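PDB 2B8N: glycerate kinase, putative from Thermotoga maritima, which phosphorylates D-glycerate to 2-phosphoglycerate with ATP, a magnesium-dependent step in the breakdown of serine by way of 3-hydroxypyruvate. Local coordinates for residues Glu25-Ser30 against Cys358-Asp363; Arg114-Leu119 against Gly183-Arg188; Gln154-Ala159 against Ile234-Ser239; Gln264-Glu269 against Thr418-Leu423. All blocks are in the same frame, centred on the assembly; numbering follows the deposited sequence.

In the fold
From the N terminus, helix 17-32 starts interaction 1, which closes only at strand 355-361 and so encloses most of the chain; interactions 2 and 3 are nested inside that loop. These two cross: helix 107-120 and helix 150-162 both leave before their partners, 183-188 and 234-239, arrive. Interaction 2 lies at the six-stranded parallel sheet, interaction 3 about 24 Å away, centre to centre, among helices of the same part of the fold. Interaction 4 opens after both have closed, at helix 263-276, and crosses interaction 1 in sequence. Interactions 1 and 4 each bring a helix to the mixed sheet, on neighbouring strands 355-361 and 422-428, and they touch where T362 OG1 meets N421 O.

Interaction 1. Residues Glu25-Ser30 against Cys358-Asp363; sequences EIVKKS and CSAGTD
V27 of helix 17-32 meets strand 355-361 with both of its methyl branches, one on C358 and one on A360. CG1 lies anti to the backbone N (chi1 171°) and reaches the methyl of A360, V27 CG1 to A360 CB being 3.7 Å; CG2, anti to the carbonyl carbon, goes to the thiol, with V27 CG2 and C358 SG 3.4 Å apart. C358 carries its sulfur anti to its own backbone N (chi1 178°), which extends SG to the V27 branch, while its CB stays 4.1 Å from V27 CG2. A360 offers nothing but its methyl. This small side chain is consistent with the close approach of helix and strand, the nearest CA atoms, V27 CA and A360 CA, being 7.5 Å apart. C358 and A360 both direct their CB toward the helix, whereas S359 between them directs its CB away, as expected of a strand with one face turned to a helix. S359 OG is bonded to N338 O. All three touching residues are buried and the contact is wholly apolar, so it rests on the fit of one branched residue against two small ones. V27 also touches I425 and A360 touches L411, which extends the apolar patch to the neighbouring strand 422-428 and to strand 410-411 at the edge of the same sheet. Backbone bonds of C358 with I425 and A360 with L423 pair strand 355-361 with 422-428, and the N-terminal helix 17-32 packs on a face of this mixed sheet, beside helix 263-276, which it meets through I26 and S30 on A270.

Interaction 2. Residues Arg114-Leu119 against Gly183-Arg188; sequences RRVLEL and GRFAER
L117 of helix 107-120 sits against two residues of helix 184-189, its CD1 on the R188 guanidinium and its CD2 on the F185 ring. CD1 lies over one face of the guanidinium, 3.4 Å above its plane and displaced toward the rim, with L117 CD1 and R188 NH2 3.5 Å apart. CD2 comes to the ring from the edge, near its plane, L117 CD2 to F185 CD1 being 4.1 Å. The preceding residue, V116, adds CG1 at 3.9 Å from F185 CE1, approaching the ring obliquely. The F185 ring gets there because CG stands anti to the backbone N (chi1 -178°), which swings it off its own helix and across to V116 and L117. F131 and F141 also meet this ring, F141 edge-to-face. Bends at chi2 (-87°) and chi3 bring the R188 guanidinium over to L117; the two side chains cross at about a right angle, and a salt bridge from R188 NH1 to D121, just past helix 107-120, fixes the charged head. With an alanine in place of R188, D121 would probably lose its charged mate and L117 CD1 its guanidinium cover. G183 occupies the N-cap position of helix 184-189. The two short helical segments run roughly the same way, 34° apart, with axes 10.8 Å from each other, and the contact packs helix against helix beside the parallel sheet, in the manner of an alpha/beta domain, with F131 supplied by its strand 128-133.

Interaction 3. Residues Gln154-Ala159 against Ile234-Ser239; sequences QKLTSA and IETSES
L156 of helix 150-162 brings its CD2 to both I234 and T236, and A159, one turn later, meets I234 again. L156 makes the first contact along the helix: its CD2 lies 3.3 Å from I234 CG2 and 3.5 Å from T236 CG2, one methyl touching two that approach it from directions about a right angle apart. The leucine side chain slants across that of I234 and stands at about a right angle to that of T236. L229 of helix 222-231 touches L156, I234 and T236 alike, and L177 adds to the cover of L156. This is a helix held against the loop that joins helix 222-231 to helix 238-244, part of the helical region around the parallel sheet. S237, at the N-cap of helix 238-244, receives the backbone N of V240 on its OG, which also bonds to E152 at the front of the first helix. A159 then turns its CB toward I234, where A159 CB and I234 CD1 are 4.0 Å apart. I234 serves both helix positions because its branches part: CG2, anti to the backbone N, goes to L156, and CG1 (chi1 -66°) carries CD1 to A159. Shortened to an alanine, I234 would lose both branches, and a gap would probably open between the loop and the helix, beside L156 CD2 and A159 CB. T236 directs its hydroxyl to K241, leaving its methyl to L156.

Interaction 4. Residues Gln264-Glu269 against Thr418-Leu423; sequences QKVCDE and TNVNDL
V266 reaches V420 and L423 with separate branches, the methyls set apart by a first torsion that puts CG1 anti to the backbone N (chi1 174°) and CG2 anti to the carbonyl carbon. CG2 meets the CG2 methyl of V420, V266 CG2 to V420 CG2 being 3.6 Å. CG1 lies against the leucine, V266 CG1 to L423 CD2 being 3.7 Å, with L423 CB a little further off. Both partners lie aslant the valine, so the methyls meet at an angle instead of running alongside. L423 is forked as well: while CD2 faces V266, CD1 goes to the next helix residue, with C267 SG and L423 CD1 4.0 Å apart. The CG of L423 stands anti to its backbone N (chi1 173°), which extends the fork from the strand to the helix. Here helix 263-276 lies against the start of strand 422-428 in the mixed sheet, and the loop before that strand contributes V420. I320 of the adjoining strand 317-323 touches both C267 and L423, while V34 reaches V266 and L199 reaches V420. The loop is shaped by an Asx turn, in which N419 OD1 accepts the backbone N of N421 at 3.2 Å, the donor standing above the carbonyl plane. N421, with phi 70°, turns the chain into the strand, where D422 directs its CB away from the helix and its carboxylate forms a salt bridge with R337 and a hydrogen bond with N338.

Interaction 1. Residues Glu25-Ser30 against Cys358-Asp363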
loop_
_atom_site.group_PDB
_atom_site.type_symbol
_atom_site.label_atom_id
_atom_site.label_comp_id
_atom_site.label_asym_id
_atom_site.label_seq_id
_atom_site.Cartn_x
_atom_site.Cartn_y
_atom_site.Cartn_z
ATOM N N GLU A 25 -15.928 -14.697 -0.199
ATOM C CA GLU A 25 -15.886 -14.537 -1.651
ATOM C C GLU A 25 -15.873 -13.050 -2.007
ATOM O O GLU A 25 -15.056 -12.634 -2.800
ATOM C CB GLU A 25 -17.028 -15.263 -2.372
ATOM C CG GLU A 25 -16.588 -15.753 -3.734
ATOM C CD GLU A 25 -17.687 -15.765 -4.755
ATOM O OE1 GLU A 25 -18.874 -15.811 -4.358
ATOM O OE2 GLU A 25 -17.348 -15.726 -5.962
ATOM N N ILE A 26 -16.745 -12.250 -1.396
ATOM C CA ILE A 26 -16.786 -10.798 -1.693
ATOM C C ILE A 26 -15.438 -10.106 -1.432
ATOM O O ILE A 26 -14.977 -9.284 -2.256
ATOM C CB ILE A 26 -17.877 -10.058 -0.884
ATOM C CG1 ILE A 26 -19.266 -10.493 -1.347
ATOM C CG2 ILE A 26 -17.725 -8.556 -1.043
ATOM C CD1 ILE A 26 -20.314 -10.272 -0.313
ATOM N N VAL A 27 -14.828 -10.439 -0.285
ATOM C CA VAL A 27 -13.491 -9.968 0.051
ATOM C C VAL A 27 -12.475 -10.463 -0.964
ATOM O O VAL A 27 -11.730 -9.649 -1.477
ATOM C CB VAL A 27 -13.099 -10.340 1.492
ATOM C CG1 VAL A 27 -11.642 -10.037 1.757
ATOM C CG2 VAL A 27 -14.005 -9.585 2.497
ATOM N N LYS A 28 -12.477 -11.756 -1.306
ATOM C CA LYS A 28 -11.500 -12.289 -2.290
ATOM C C LYS A 28 -11.635 -11.630 -3.675
ATOM O O LYS A 28 -10.655 -11.153 -4.239
ATOM C CB LYS A 28 -11.584 -13.823 -2.427
ATOM C CG LYS A 28 -10.728 -14.612 -1.408
ATOM C CD LYS A 28 -10.727 -16.144 -1.710
ATOM C CE LYS A 28 -9.906 -16.992 -0.701
ATOM N NZ LYS A 28 -10.190 -16.728 0.765
ATOM N N LYS A 29 -12.850 -11.593 -4.206
ATOM C CA LYS A 29 -13.116 -10.968 -5.493
ATOM C C LYS A 29 -12.915 -9.448 -5.481
ATOM O O LYS A 29 -12.558 -8.879 -6.509
ATOM C CB LYS A 29 -14.546 -11.286 -5.947
ATOM C CG LYS A 29 -14.780 -12.727 -6.320
ATOM C CD LYS A 29 -14.334 -13.005 -7.753
ATOM C CE LYS A 29 -14.290 -14.511 -8.066
ATOM N NZ LYS A 29 -13.837 -14.807 -9.469
ATOM N N SER A 30 -13.145 -8.784 -4.342
ATOM C CA SER A 30 -12.954 -7.339 -4.285
ATOM C C SER A 30 -11.488 -6.971 -4.476
ATOM O O SER A 30 -11.182 -6.009 -5.187
ATOM C CB SER A 30 -13.469 -6.769 -2.977
ATOM O OG SER A 30 -14.864 -6.985 -2.880
ATOM N N CYS A 358 -15.711 -9.552 8.294
ATOM C CA CYS A 358 -14.537 -10.062 7.644
ATOM C C CYS A 358 -13.586 -8.935 7.374
ATOM O O CYS A 358 -13.944 -8.000 6.683
ATOM C CB CYS A 358 -14.926 -10.662 6.317
ATOM S SG CYS A 358 -13.488 -11.279 5.406
ATOM N N SER A 359 -12.385 -9.011 7.925
ATOM C CA SER A 359 -11.378 -7.977 7.762
ATOM C C SER A 359 -10.199 -8.558 7.028
ATOM O O SER A 359 -9.879 -9.732 7.237
ATOM C CB SER A 359 -10.926 -7.510 9.141
ATOM O OG SER A 359 -10.191 -8.525 9.808
ATOM N N ALA A 360 -9.529 -7.775 6.183
ATOM C CA ALA A 360 -8.430 -8.338 5.392
ATOM C C ALA A 360 -7.375 -7.340 4.963
ATOM O O ALA A 360 -7.687 -6.300 4.409
ATOM C CB ALA A 360 -8.978 -9.050 4.162
ATOM N N GLY A 361 -6.110 -7.672 5.197
ATOM C CA GLY A 361 -5.032 -6.939 4.575
ATOM C C GLY A 361 -4.956 -7.368 3.128
ATOM O O GLY A 361 -4.792 -8.545 2.874
ATOM N N THR A 362 -5.061 -6.415 2.195
ATOM C CA THR A 362 -5.017 -6.689 0.749
ATOM C C THR A 362 -3.682 -7.273 0.251
ATOM O O THR A 362 -3.609 -7.784 -0.855
ATOM C CB THR A 362 -5.392 -5.412 -0.097
ATOM O OG1 THR A 362 -4.536 -4.313 0.254
ATOM C CG2 THR A 362 -6.891 -5.008 0.094
ATOM N N ASP A 363 -2.629 -7.129 1.052
ATOM C CA ASP A 363 -1.414 -7.967 1.008
ATOM C C ASP A 363 -1.735 -9.447 0.861
ATOM O O ASP A 363 -1.155 -10.146 0.036
ATOM C CB ASP A 363 -0.711 -7.927 2.377
ATOM C CG ASP A 363 0.344 -6.911 2.483
ATOM O OD1 ASP A 363 1.151 -6.799 1.544
ATOM O OD2 ASP A 363 0.395 -6.269 3.557
#

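Interaction 2. Residues Arg114-Leu119 against Gly183-Arg188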
loop_
_atom_site.group_PDB
_atom_site.type_symbol
_atom_site.label_atom_id
_atom_site.label_comp_id
_atom_site.label_asym_id
_atom_site.label_seq_id
_atom_site.Cartn_x
_atom_site.Cartn_y
_atom_site.Cartn_z
ATOM N N ARG A 114 20.840 3.825 -11.383
ATOM C CA ARG A 114 21.759 4.407 -12.330
ATOM C C ARG A 114 21.434 3.930 -13.757
ATOM O O ARG A 114 21.459 4.724 -14.699
ATOM C CB ARG A 114 23.197 4.098 -11.907
ATOM C CG ARG A 114 24.264 4.423 -12.905
ATOM C CD ARG A 114 25.623 4.210 -12.240
ATOM N NE ARG A 114 25.871 5.276 -11.262
ATOM C CZ ARG A 114 26.430 5.135 -10.055
ATOM N NH1 ARG A 114 26.821 3.942 -9.603
ATOM N NH2 ARG A 114 26.593 6.218 -9.287
ATOM N N ARG A 115 21.097 2.654 -13.908
ATOM C CA ARG A 115 20.742 2.093 -15.229
ATOM C C ARG A 115 19.433 2.679 -15.760
ATOM O O ARG A 115 19.326 2.976 -16.947
ATOM C CB ARG A 115 20.645 0.555 -15.173
ATOM C CG ARG A 115 20.124 -0.127 -16.429
ATOM C CD ARG A 115 20.875 0.321 -17.658
ATOM N NE ARG A 115 20.678 -0.572 -18.802
ATOM C CZ ARG A 115 21.190 -0.350 -20.008
ATOM N NH1 ARG A 115 21.941 0.716 -20.219
ATOM N NH2 ARG A 115 20.982 -1.210 -20.998
ATOM N N VAL A 116 18.439 2.847 -14.886
ATOM C CA VAL A 116 17.181 3.482 -15.284
ATOM C C VAL A 116 17.414 4.895 -15.862
ATOM O O VAL A 116 16.728 5.304 -16.813
ATOM C CB VAL A 116 16.167 3.593 -14.105
ATOM C CG1 VAL A 116 14.947 4.388 -14.533
ATOM C CG2 VAL A 116 15.749 2.219 -13.600
ATOM N N LEU A 117 18.365 5.636 -15.286
ATOM C CA LEU A 117 18.643 7.016 -15.731
ATOM C C LEU A 117 19.389 7.011 -17.064
ATOM O O LEU A 117 19.299 7.982 -17.824
ATOM C CB LEU A 117 19.411 7.827 -14.658
ATOM C CG LEU A 117 18.658 8.158 -13.342
ATOM C CD1 LEU A 117 19.541 8.865 -12.339
ATOM C CD2 LEU A 117 17.411 8.996 -13.543
ATOM N N GLU A 118 20.115 5.925 -17.354
ATOM C CA GLU A 118 20.733 5.754 -18.678
ATOM C C GLU A 118 19.652 5.528 -19.709
ATOM O O GLU A 118 19.708 6.076 -20.801
ATOM C CB GLU A 118 21.730 4.597 -18.696
ATOM C CG GLU A 118 22.880 4.834 -17.742
ATOM C CD GLU A 118 24.212 4.620 -18.406
ATOM O OE1 GLU A 118 24.449 5.264 -19.460
ATOM O OE2 GLU A 118 25.008 3.807 -17.875
ATOM N N LEU A 119 18.644 4.749 -19.348
ATOM C CA LEU A 119 17.541 4.510 -20.255
ATOM C C LEU A 119 16.688 5.761 -20.531
ATOM O O LEU A 119 16.096 5.842 -21.603
ATOM C CB LEU A 119 16.638 3.376 -19.775
ATOM C CG LEU A 119 17.318 2.021 -19.578
ATOM C CD1 LEU A 119 16.275 0.882 -19.459
ATOM C CD2 LEU A 119 18.318 1.707 -20.686
ATOM N N GLY A 183 10.803 14.912 -7.619
ATOM C CA GLY A 183 10.515 15.321 -9.002
ATOM C C GLY A 183 11.697 15.220 -9.961
ATOM O O GLY A 183 11.576 15.517 -11.145
ATOM N N ARG A 184 12.847 14.794 -9.468
ATOM C CA ARG A 184 14.064 14.794 -10.304
ATOM C C ARG A 184 14.052 13.774 -11.454
ATOM O O ARG A 184 14.584 14.031 -12.550
ATOM C CB ARG A 184 15.300 14.637 -9.422
ATOM C CG ARG A 184 15.535 15.921 -8.638
ATOM C CD ARG A 184 16.763 15.915 -7.780
ATOM N NE ARG A 184 17.287 17.271 -7.570
ATOM C CZ ARG A 184 17.872 17.686 -6.452
ATOM N NH1 ARG A 184 18.003 16.875 -5.404
ATOM N NH2 ARG A 184 18.331 18.930 -6.365
ATOM N N PHE A 185 13.408 12.643 -11.206
ATOM C CA PHE A 185 13.201 11.643 -12.229
ATOM C C PHE A 185 12.444 12.208 -13.420
ATOM O O PHE A 185 12.870 12.022 -14.539
ATOM C CB PHE A 185 12.484 10.419 -11.650
ATOM C CG PHE A 185 12.274 9.337 -12.640
ATOM C CD1 PHE A 185 13.349 8.811 -13.356
ATOM C CD2 PHE A 185 11.013 8.836 -12.875
ATOM C CE1 PHE A 185 13.157 7.793 -14.285
ATOM C CE2 PHE A 185 10.821 7.816 -13.788
ATOM C CZ PHE A 185 11.902 7.301 -14.492
ATOM N N ALA A 186 11.339 12.904 -13.184
ATOM C CA ALA A 186 10.557 13.555 -14.268
ATOM C C ALA A 186 11.383 14.621 -14.942
ATOM O O ALA A 186 11.250 14.865 -16.159
ATOM C CB ALA A 186 9.263 14.183 -13.723
ATOM N N GLU A 187 12.222 15.263 -14.137
ATOM C CA GLU A 187 13.114 16.285 -14.619
ATOM C C GLU A 187 14.173 15.684 -15.545
ATOM O O GLU A 187 14.597 16.340 -16.491
ATOM C CB GLU A 187 13.746 17.010 -13.434
ATOM C CG GLU A 187 14.853 17.961 -13.798
ATOM C CD GLU A 187 15.238 18.873 -12.657
ATOM O OE1 GLU A 187 15.601 18.376 -11.581
ATOM O OE2 GLU A 187 15.176 20.099 -12.847
ATOM N N ARG A 188 14.609 14.448 -15.295
ATOM C CA ARG A 188 15.599 13.797 -16.198
ATOM C C ARG A 188 14.959 13.230 -17.460
ATOM O O ARG A 188 15.559 13.184 -18.519
ATOM C CB ARG A 188 16.297 12.665 -15.490
ATOM C CG ARG A 188 17.256 13.087 -14.422
ATOM C CD ARG A 188 18.630 13.371 -14.990
ATOM N NE ARG A 188 19.635 12.960 -14.018
ATOM C CZ ARG A 188 20.543 11.999 -14.179
ATOM N NH1 ARG A 188 20.644 11.311 -15.302
ATOM N NH2 ARG A 188 21.382 11.728 -13.188
#

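Interaction 3. Residues Gln154-Ala159 against Ile234-Ser239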
loop_
_atom_site.group_PDB
_atom_site.type_symbol
_atom_site.label_atom_id
_atom_site.label_comp_id
_atom_site.label_asym_id
_atom_site.label_seq_id
_atom_site.Cartn_x
_atom_site.Cartn_y
_atom_site.Cartn_z
ATOM N N GLN A 154 21.194 6.264 4.663
ATOM C CA GLN A 154 20.734 5.273 5.656
ATOM C C GLN A 154 20.786 5.888 7.080
ATOM O O GLN A 154 19.781 5.939 7.792
ATOM C CB GLN A 154 21.587 3.979 5.573
ATOM C CG GLN A 154 21.326 3.069 4.317
ATOM C CD GLN A 154 22.443 1.999 4.026
ATOM O OE1 GLN A 154 22.921 1.874 2.888
ATOM N NE2 GLN A 154 22.847 1.241 5.059
ATOM N N LYS A 155 21.958 6.392 7.471
ATOM C CA LYS A 155 22.178 6.889 8.839
ATOM C C LYS A 155 21.347 8.126 9.193
ATOM O O LYS A 155 20.876 8.246 10.323
ATOM C CB LYS A 155 23.656 7.231 9.085
ATOM C CG LYS A 155 24.623 6.053 9.231
ATOM C CD LYS A 155 25.738 6.438 10.214
ATOM C CE LYS A 155 26.911 5.450 10.253
ATOM N NZ LYS A 155 28.034 5.933 11.158
ATOM N N LEU A 156 21.197 9.045 8.248
ATOM C CA LEU A 156 20.444 10.284 8.480
ATOM C C LEU A 156 18.957 10.058 8.719
ATOM O O LEU A 156 18.357 10.753 9.543
ATOM C CB LEU A 156 20.543 11.227 7.272
ATOM C CG LEU A 156 21.690 12.214 7.250
ATOM C CD1 LEU A 156 21.754 12.951 5.901
ATOM C CD2 LEU A 156 21.569 13.196 8.425
ATOM N N THR A 157 18.373 9.144 7.927
ATOM C CA THR A 157 16.980 8.687 8.047
ATOM C C THR A 157 16.708 8.111 9.433
ATOM O O THR A 157 15.778 8.522 10.136
ATOM C CB THR A 157 16.687 7.549 7.015
ATOM O OG1 THR A 157 16.973 7.996 5.681
ATOM C CG2 THR A 157 15.254 7.108 7.065
ATOM N N SER A 158 17.549 7.162 9.822
ATOM C CA SER A 158 17.388 6.460 11.072
ATOM C C SER A 158 17.512 7.441 12.247
ATOM O O SER A 158 16.739 7.391 13.211
ATOM C CB SER A 158 18.428 5.344 11.157
ATOM O OG SER A 158 18.179 4.491 12.260
ATOM N N ALA A 159 18.465 8.357 12.141
ATOM C CA ALA A 159 18.626 9.408 13.131
ATOM C C ALA A 159 17.362 10.226 13.243
ATOM O O ALA A 159 16.952 10.597 14.345
ATOM C CB ALA A 159 19.778 10.326 12.731
ATOM N N ILE A 234 20.852 16.922 14.051
ATOM C CA ILE A 234 21.580 15.872 13.344
ATOM C C ILE A 234 22.766 16.457 12.578
ATOM O O ILE A 234 22.585 17.210 11.616
ATOM C CB ILE A 234 20.643 15.067 12.435
ATOM C CG1 ILE A 234 19.639 14.296 13.302
ATOM C CG2 ILE A 234 21.440 14.085 11.570
ATOM C CD1 ILE A 234 18.327 14.000 12.635
ATOM N N GLU A 235 23.976 16.108 13.021
ATOM C CA GLU A 235 25.208 16.576 12.393
ATOM C C GLU A 235 25.399 15.892 11.023
ATOM O O GLU A 235 25.096 14.710 10.866
ATOM C CB GLU A 235 26.404 16.318 13.322
ATOM N N THR A 236 25.891 16.655 10.040
ATOM C CA THR A 236 26.076 16.188 8.643
ATOM C C THR A 236 27.362 16.749 8.001
ATOM O O THR A 236 27.815 17.846 8.353
ATOM C CB THR A 236 24.910 16.647 7.740
ATOM O OG1 THR A 236 24.783 18.076 7.799
ATOM C CG2 THR A 236 23.615 16.015 8.179
ATOM N N SER A 237 27.919 16.022 7.034
ATOM C CA SER A 237 29.158 16.443 6.363
ATOM C C SER A 237 29.022 17.775 5.580
ATOM O O SER A 237 27.934 18.339 5.470
ATOM C CB SER A 237 29.665 15.315 5.435
ATOM O OG SER A 237 28.667 14.829 4.541
ATOM N N GLU A 238 30.138 18.291 5.072
ATOM C CA GLU A 238 30.100 19.417 4.140
ATOM C C GLU A 238 29.528 18.918 2.807
ATOM O O GLU A 238 28.749 19.623 2.163
ATOM C CB GLU A 238 31.492 20.029 3.937
ATOM N N SER A 239 29.903 17.697 2.411
ATOM C CA SER A 239 29.360 17.044 1.202
ATOM C C SER A 239 27.836 17.066 1.187
ATOM O O SER A 239 27.219 17.430 0.191
ATOM C CB SER A 239 29.797 15.563 1.134
ATOM O OG SER A 239 30.753 15.338 0.113
#

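Interaction 4. Residues Gln264-Glu269 against Thr418-Leu423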
loop_
_atom_site.group_PDB
_atom_site.type_symbol
_atom_site.label_atom_id
_atom_site.label_comp_id
_atom_site.label_asym_id
_atom_site.label_seq_id
_atom_site.Cartn_x
_atom_site.Cartn_y
_atom_site.Cartn_z
ATOM N N GLN A 264 -9.894 2.807 -2.253
ATOM C CA GLN A 264 -11.213 3.197 -2.759
ATOM C C GLN A 264 -11.718 2.222 -3.822
ATOM O O GLN A 264 -12.895 1.821 -3.777
ATOM C CB GLN A 264 -11.186 4.592 -3.356
ATOM C CG GLN A 264 -10.854 5.707 -2.393
ATOM C CD GLN A 264 -11.068 7.057 -3.042
ATOM O OE1 GLN A 264 -11.897 7.193 -3.947
ATOM N NE2 GLN A 264 -10.309 8.059 -2.606
ATOM N N LYS A 265 -10.844 1.828 -4.759
ATOM C CA LYS A 265 -11.253 0.920 -5.843
ATOM C C LYS A 265 -11.765 -0.389 -5.246
ATOM O O LYS A 265 -12.739 -0.962 -5.736
ATOM C CB LYS A 265 -10.106 0.689 -6.837
ATOM C CG LYS A 265 -10.481 -0.105 -8.094
ATOM N N VAL A 266 -11.128 -0.821 -4.162
ATOM C CA VAL A 266 -11.421 -2.099 -3.540
ATOM C C VAL A 266 -12.716 -2.027 -2.783
ATOM O O VAL A 266 -13.474 -2.977 -2.775
ATOM C CB VAL A 266 -10.264 -2.522 -2.630
ATOM C CG1 VAL A 266 -10.596 -3.767 -1.862
ATOM C CG2 VAL A 266 -9.050 -2.787 -3.473
ATOM N N CYS A 267 -12.975 -0.896 -2.156
ATOM C CA CYS A 267 -14.261 -0.693 -1.504
ATOM C C CYS A 267 -15.409 -0.592 -2.485
ATOM O O CYS A 267 -16.499 -1.095 -2.205
ATOM C CB CYS A 267 -14.207 0.564 -0.675
ATOM S SG CYS A 267 -13.364 0.229 0.827
ATOM N N ASP A 268 -15.160 0.068 -3.620
ATOM C CA ASP A 268 -16.166 0.209 -4.680
ATOM C C ASP A 268 -16.555 -1.132 -5.241
ATOM O O ASP A 268 -17.728 -1.350 -5.512
ATOM C CB ASP A 268 -15.702 1.121 -5.845
ATOM C CG ASP A 268 -15.931 2.603 -5.573
ATOM O OD1 ASP A 268 -16.631 2.943 -4.603
ATOM O OD2 ASP A 268 -15.412 3.440 -6.331
ATOM N N GLU A 269 -15.574 -2.012 -5.434
ATOM C CA GLU A 269 -15.836 -3.328 -5.998
ATOM C C GLU A 269 -16.621 -4.180 -5.008
ATOM O O GLU A 269 -17.544 -4.897 -5.401
ATOM C CB GLU A 269 -14.546 -4.034 -6.393
ATOM C CG GLU A 269 -14.761 -5.321 -7.205
ATOM C CD GLU A 269 -15.227 -5.059 -8.623
ATOM O OE1 GLU A 269 -15.569 -3.891 -8.918
ATOM O OE2 GLU A 269 -15.270 -6.016 -9.446
ATOM N N THR A 418 -0.443 -7.666 -4.344
ATOM C CA THR A 418 -0.773 -6.250 -4.286
ATOM C C THR A 418 -0.836 -5.745 -2.829
ATOM O O THR A 418 -0.792 -6.523 -1.882
ATOM C CB THR A 418 -2.076 -5.944 -5.076
ATOM O OG1 THR A 418 -2.345 -4.544 -5.038
ATOM C CG2 THR A 418 -3.271 -6.691 -4.530
ATOM N N ASN A 419 -0.886 -4.432 -2.656
ATOM C CA ASN A 419 -1.124 -3.847 -1.354
ATOM C C ASN A 419 -1.780 -2.476 -1.470
ATOM O O ASN A 419 -1.159 -1.519 -1.938
ATOM C CB ASN A 419 0.178 -3.742 -0.565
ATOM C CG ASN A 419 -0.043 -3.237 0.858
ATOM O OD1 ASN A 419 -1.127 -3.413 1.450
ATOM N ND2 ASN A 419 0.979 -2.612 1.417
ATOM N N VAL A 420 -3.045 -2.398 -1.075
ATOM C CA VAL A 420 -3.729 -1.116 -0.986
ATOM C C VAL A 420 -4.403 -0.994 0.364
ATOM O O VAL A 420 -5.500 -0.474 0.465
ATOM C CB VAL A 420 -4.760 -0.902 -2.125
ATOM C CG1 VAL A 420 -4.089 -1.008 -3.471
ATOM C CG2 VAL A 420 -5.929 -1.892 -2.018
ATOM N N ASN A 421 -3.706 -1.459 1.400
ATOM C CA ASN A 421 -4.145 -1.388 2.795
ATOM C C ASN A 421 -5.334 -2.335 3.098
ATOM O O ASN A 421 -5.331 -3.468 2.639
ATOM C CB ASN A 421 -4.347 0.078 3.219
ATOM C CG ASN A 421 -3.050 0.885 3.129
ATOM O OD1 ASN A 421 -2.968 1.912 2.422
ATOM N ND2 ASN A 421 -2.023 0.413 3.850
ATOM N N ASP A 422 -6.331 -1.891 3.868
ATOM C CA ASP A 422 -7.276 -2.815 4.513
ATOM C C ASP A 422 -8.711 -2.707 3.955
ATOM O O ASP A 422 -9.198 -1.608 3.665
ATOM C CB ASP A 422 -7.245 -2.587 6.045
ATOM C CG ASP A 422 -5.840 -2.789 6.651
ATOM O OD1 ASP A 422 -4.999 -3.461 6.006
ATOM O OD2 ASP A 422 -5.572 -2.304 7.777
ATOM N N LEU A 423 -9.365 -3.853 3.803
ATOM C CA LEU A 423 -10.803 -3.907 3.508
ATOM C C LEU A 423 -11.531 -4.610 4.668
ATOM O O LEU A 423 -11.112 -5.691 5.088
ATOM C CB LEU A 423 -11.063 -4.666 2.191
ATOM C CG LEU A 423 -12.527 -4.945 1.824
ATOM C CD1 LEU A 423 -13.281 -3.640 1.707
ATOM C CD2 LEU A 423 -12.660 -5.748 0.561
#